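Local coordinates for protein alpha-L-rhamnosidase (Klebsiella oxytoca, PDB 4XHC) that probably hydrolyses terminal alpha-L-rhamnose residues from rhamnosides as a family 78 glycoside hydrolase, and binds free rhamnose in its pocket, at residues A[300-305]-A[354-359]. Numbering follows the deposited sequence.
Sequences FLFDYS and DWWVFI. With RAM (alpha-L-rhamnopyranose), chain C.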
ATOM      1  N   PHE A 300      -9.723  28.419 -16.010  1.00 49.23           N
ATOM      2  CA  PHE A 300     -10.531  29.635 -15.939  1.00 47.93           C
ATOM      3  C   PHE A 300     -11.793  29.469 -16.753  1.00 46.37           C
ATOM      4  O   PHE A 300     -11.723  29.153 -17.924  1.00 45.19           O
ATOM      5  CB  PHE A 300      -9.708  30.833 -16.408  1.00 48.20           C
ATOM      6  CG  PHE A 300      -8.495  31.069 -15.563  1.00 49.47           C
ATOM      7  CD1 PHE A 300      -8.596  31.771 -14.363  1.00 49.29           C
ATOM      8  CD2 PHE A 300      -7.259  30.549 -15.935  1.00 49.71           C
ATOM      9  CE1 PHE A 300      -7.483  31.972 -13.564  1.00 50.15           C
ATOM     10  CE2 PHE A 300      -6.142  30.753 -15.141  1.00 51.08           C
ATOM     11  CZ  PHE A 300      -6.253  31.458 -13.952  1.00 51.01           C
ATOM     12  N   LEU A 301     -12.936  29.696 -16.103  1.00 46.30           N
ATOM     13  CA  LEU A 301     -14.249  29.538 -16.711  1.00 45.85           C
ATOM     14  C   LEU A 301     -15.072  30.836 -16.657  1.00 46.51           C
ATOM     15  O   LEU A 301     -15.212  31.470 -15.617  1.00 49.45           O
ATOM     16  CB  LEU A 301     -15.002  28.401 -16.023  1.00 44.82           C
ATOM     17  CG  LEU A 301     -14.470  26.983 -16.295  1.00 45.04           C
ATOM     18  CD1 LEU A 301     -15.019  25.996 -15.281  1.00 44.03           C
ATOM     19  CD2 LEU A 301     -14.794  26.510 -17.710  1.00 46.30           C
ATOM     20  N   PHE A 302     -15.611  31.227 -17.803  1.00 47.44           N
ATOM     21  CA  PHE A 302     -16.411  32.441 -17.935  1.00 46.47           C
ATOM     22  C   PHE A 302     -17.502  32.520 -16.871  1.00 46.41           C
ATOM     23  O   PHE A 302     -17.643  33.548 -16.209  1.00 47.37           O
ATOM     24  CB  PHE A 302     -17.017  32.463 -19.331  1.00 45.91           C
ATOM     25  CG  PHE A 302     -17.819  33.701 -19.657  1.00 47.40           C
ATOM     26  CD1 PHE A 302     -17.195  34.861 -20.110  1.00 47.73           C
ATOM     27  CD2 PHE A 302     -19.207  33.675 -19.590  1.00 46.92           C
ATOM     28  CE1 PHE A 302     -17.936  35.978 -20.459  1.00 48.53           C
ATOM     29  CE2 PHE A 302     -19.949  34.791 -19.923  1.00 47.94           C
ATOM     30  CZ  PHE A 302     -19.314  35.945 -20.360  1.00 49.13           C
ATOM     31  N   ASP A 303     -18.251  31.432 -16.694  1.00 45.80           N
ATOM     32  CA  ASP A 303     -19.410  31.442 -15.793  1.00 46.38           C
ATOM     33  C   ASP A 303     -19.017  31.415 -14.321  1.00 46.38           C
ATOM     34  O   ASP A 303     -19.552  32.187 -13.522  1.00 46.28           O
ATOM     35  CB  ASP A 303     -20.447  30.335 -16.123  1.00 46.91           C
ATOM     36  CG  ASP A 303     -19.861  28.919 -16.163  1.00 48.15           C
ATOM     37  OD1 ASP A 303     -18.643  28.743 -16.403  1.00 48.93           O
ATOM     38  OD2 ASP A 303     -20.655  27.960 -16.014  1.00 48.42           O
ATOM     39  N   TYR A 304     -18.070  30.551 -13.972  1.00 46.19           N
ATOM     40  CA  TYR A 304     -17.593  30.450 -12.593  1.00 45.59           C
ATOM     41  C   TYR A 304     -16.955  31.748 -12.094  1.00 47.46           C
ATOM     42  O   TYR A 304     -17.112  32.110 -10.927  1.00 50.19           O
ATOM     43  CB  TYR A 304     -16.608  29.284 -12.450  1.00 45.27           C
ATOM     44  CG  TYR A 304     -17.263  27.924 -12.342  1.00 43.72           C
ATOM     45  CD1 TYR A 304     -18.526  27.689 -12.877  1.00 42.69           C
ATOM     46  CD2 TYR A 304     -16.608  26.866 -11.731  1.00 42.84           C
ATOM     47  CE1 TYR A 304     -19.125  26.457 -12.776  1.00 42.67           C
ATOM     48  CE2 TYR A 304     -17.203  25.624 -11.645  1.00 42.21           C
ATOM     49  CZ  TYR A 304     -18.458  25.431 -12.172  1.00 41.70           C
ATOM     50  OH  TYR A 304     -19.077  24.210 -12.089  1.00 42.64           O
ATOM     51  N   SER A 305     -16.250  32.451 -12.974  1.00 47.19           N
ATOM     52  CA  SER A 305     -15.710  33.767 -12.632  1.00 49.09           C
ATOM     53  C   SER A 305     -16.832  34.745 -12.279  1.00 47.86           C
ATOM     54  O   SER A 305     -16.808  35.368 -11.228  1.00 46.51           O
ATOM     55  CB  SER A 305     -14.857  34.330 -13.778  1.00 49.89           C
ATOM     56  OG  SER A 305     -14.750  35.736 -13.676  1.00 50.26           O
ATOM     57  N   ASP A 354     -13.293  25.780 -27.559  1.00 51.36           N
ATOM     58  CA  ASP A 354     -12.571  25.428 -26.328  1.00 51.46           C
ATOM     59  C   ASP A 354     -13.529  25.395 -25.113  1.00 49.73           C
ATOM     60  O   ASP A 354     -14.705  25.727 -25.245  1.00 48.74           O
ATOM     61  CB  ASP A 354     -11.381  26.376 -26.095  1.00 52.73           C
ATOM     62  CG  ASP A 354     -11.788  27.842 -26.046  1.00 54.68           C
ATOM     63  OD1 ASP A 354     -12.263  28.374 -27.076  1.00 55.83           O
ATOM     64  OD2 ASP A 354     -11.641  28.465 -24.975  1.00 54.91           O
ATOM     65  N   TRP A 355     -13.031  24.970 -23.951  1.00 49.42           N
ATOM     66  CA  TRP A 355     -13.849  24.819 -22.732  1.00 47.44           C
ATOM     67  C   TRP A 355     -13.786  26.112 -21.915  1.00 47.68           C
ATOM     68  O   TRP A 355     -13.201  26.173 -20.834  1.00 46.27           O
ATOM     69  CB  TRP A 355     -13.356  23.608 -21.930  1.00 47.27           C
ATOM     70  CG  TRP A 355     -14.284  23.119 -20.833  1.00 45.42           C
ATOM     71  CD1 TRP A 355     -15.599  22.769 -20.956  1.00 45.45           C
ATOM     72  CD2 TRP A 355     -13.940  22.893 -19.462  1.00 44.46           C
ATOM     73  NE1 TRP A 355     -16.103  22.365 -19.738  1.00 44.32           N
ATOM     74  CE2 TRP A 355     -15.103  22.432 -18.805  1.00 43.57           C
ATOM     75  CE3 TRP A 355     -12.762  23.048 -18.721  1.00 44.93           C
ATOM     76  CZ2 TRP A 355     -15.121  22.128 -17.450  1.00 42.49           C
ATOM     77  CZ3 TRP A 355     -12.778  22.749 -17.378  1.00 44.16           C
ATOM     78  CH2 TRP A 355     -13.949  22.291 -16.754  1.00 43.51           C
ATOM     79  N   TRP A 356     -14.412  27.149 -22.466  1.00 48.56           N
ATOM     80  CA  TRP A 356     -14.305  28.513 -21.954  1.00 47.77           C
ATOM     81  C   TRP A 356     -15.375  28.861 -20.926  1.00 46.48           C
ATOM     82  O   TRP A 356     -15.222  29.820 -20.176  1.00 48.05           O
ATOM     83  CB  TRP A 356     -14.343  29.517 -23.109  1.00 50.52           C
ATOM     84  CG  TRP A 356     -15.612  29.522 -23.938  1.00 50.87           C
ATOM     85  CD1 TRP A 356     -15.908  28.707 -24.984  1.00 51.21           C
ATOM     86  CD2 TRP A 356     -16.724  30.413 -23.795  1.00 51.64           C
ATOM     87  NE1 TRP A 356     -17.146  29.015 -25.492  1.00 51.04           N
ATOM     88  CE2 TRP A 356     -17.668  30.064 -24.785  1.00 51.11           C
ATOM     89  CE3 TRP A 356     -17.012  31.478 -22.928  1.00 51.85           C
ATOM     90  CZ2 TRP A 356     -18.883  30.739 -24.930  1.00 51.53           C
ATOM     91  CZ3 TRP A 356     -18.221  32.145 -23.064  1.00 52.13           C
ATOM     92  CH2 TRP A 356     -19.143  31.774 -24.061  1.00 52.63           C
ATOM     93  N   VAL A 357     -16.448  28.080 -20.905  1.00 44.32           N
ATOM     94  CA  VAL A 357     -17.544  28.236 -19.959  1.00 42.15           C
ATOM     95  C   VAL A 357     -18.090  26.831 -19.640  1.00 42.88           C
ATOM     96  O   VAL A 357     -18.032  25.935 -20.483  1.00 40.48           O
ATOM     97  CB  VAL A 357     -18.636  29.142 -20.548  1.00 41.66           C
ATOM     98  CG1 VAL A 357     -19.211  28.561 -21.828  1.00 41.08           C
ATOM     99  CG2 VAL A 357     -19.741  29.409 -19.534  1.00 41.38           C
ATOM    100  N   PHE A 358     -18.602  26.616 -18.429  1.00 43.65           N
ATOM    101  CA  PHE A 358     -19.037  25.267 -18.052  1.00 43.61           C
ATOM    102  C   PHE A 358     -20.499  24.927 -18.379  1.00 42.88           C
ATOM    103  O   PHE A 358     -20.758  24.114 -19.255  1.00 42.27           O
ATOM    104  CB  PHE A 358     -18.762  24.960 -16.578  1.00 44.30           C
ATOM    105  CG  PHE A 358     -19.332  23.644 -16.155  1.00 44.16           C
ATOM    106  CD1 PHE A 358     -18.892  22.473 -16.753  1.00 44.53           C
ATOM    107  CD2 PHE A 358     -20.350  23.574 -15.219  1.00 45.70           C
ATOM    108  CE1 PHE A 358     -19.431  21.253 -16.399  1.00 44.93           C
ATOM    109  CE2 PHE A 358     -20.898  22.347 -14.863  1.00 45.96           C
ATOM    110  CZ  PHE A 358     -20.435  21.187 -15.453  1.00 44.31           C
ATOM    111  N   ILE A 359     -21.435  25.517 -17.639  1.00 43.46           N
ATOM    112  CA  ILE A 359     -22.885  25.308 -17.838  1.00 43.04           C
ATOM    113  C   ILE A 359     -23.423  23.928 -17.448  1.00 43.42           C
ATOM    114  O   ILE A 359     -24.330  23.850 -16.623  1.00 47.78           O
ATOM    115  CB  ILE A 359     -23.330  25.613 -19.277  1.00 42.50           C
ATOM    116  CG1 ILE A 359     -22.785  26.975 -19.745  1.00 42.77           C
ATOM    117  CG2 ILE A 359     -24.847  25.565 -19.383  1.00 42.34           C
ATOM    118  CD1 ILE A 359     -23.230  28.170 -18.931  1.00 42.13           C
TER
HETATM  119  C1  RAM C 900     -16.071  18.748 -12.370  1.00 42.92           C
HETATM  120  C2  RAM C 900     -16.905  18.597 -11.113  1.00 43.00           C
HETATM  121  C3  RAM C 900     -17.128  19.945 -10.453  1.00 44.08           C
HETATM  122  C4  RAM C 900     -17.433  20.982 -11.521  1.00 44.03           C
HETATM  123  C5  RAM C 900     -16.188  21.190 -12.367  1.00 45.45           C
HETATM  124  C6  RAM C 900     -16.492  21.548 -13.800  1.00 47.24           C
HETATM  125  O1  RAM C 900     -15.166  17.716 -12.410  1.00 43.00           O
HETATM  126  O2  RAM C 900     -18.157  18.072 -11.521  1.00 43.68           O
HETATM  127  O3  RAM C 900     -18.208  19.880  -9.520  1.00 46.08           O
HETATM  128  O4  RAM C 900     -17.795  22.214 -10.926  1.00 43.03           O
HETATM  129  O5  RAM C 900     -15.381  19.993 -12.373  1.00 45.97           O
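Phe302 N donates to Trp356 O at 2.8 Å, an almost linear bond lying in the carbonyl plane that fastens the first turn of the helix to the loop. Two further clamps run the other way, from loop amides to the carboxylate of Asp303: Phe358 N reaches OD1 at 2.9 Å and Ile359 N reaches OD2 at 3.0 Å. The first of these is nearly straight but enters from above the carboxylate plane; the second arrives on the syn side, tilted 35° out of that plane. With CG between its own backbone N and carbonyl carbon (chi1 55°), the carboxylate faces the loop and meets two successive amides. Beside the Phe302 bond the indole edge of Trp356 is turned toward the face of the Phe302 ring in a T-shaped pair, planes at 68°, while Val357 CG2 lies against the Asp303 carboxylate.

On the sugar side, Leu301 CD2 sits over the centre of the six-membered ring of Trp355, 4.0 Å from the centroid, a CH-pi contact, and CD1 reaches Phe358 CB. Tyr304 meets the Phe358 ring obliquely, its OH 3.4 Å from Phe358 CD2, and that same hydroxyl donates a 2.6 Å hydrogen bond to O4 of the rhamnose. The sugar methyl, C6, lies over one face of Phe358 and at the edge of Trp355. Residues from both segments thus line the rhamnose pocket, with Asp303 as a second-shell residue fixing the backbone that carries Phe358.

Within the helical glycosidase domain, the contact joins the start of helix 302-319 to the loop between helices 322-340 and 368-389. Helix 368-389 packs on Phe302, Asp303, Trp356 and Ile359, whereas helix 247-259 touches Tyr304 through Leu247 and Asp249.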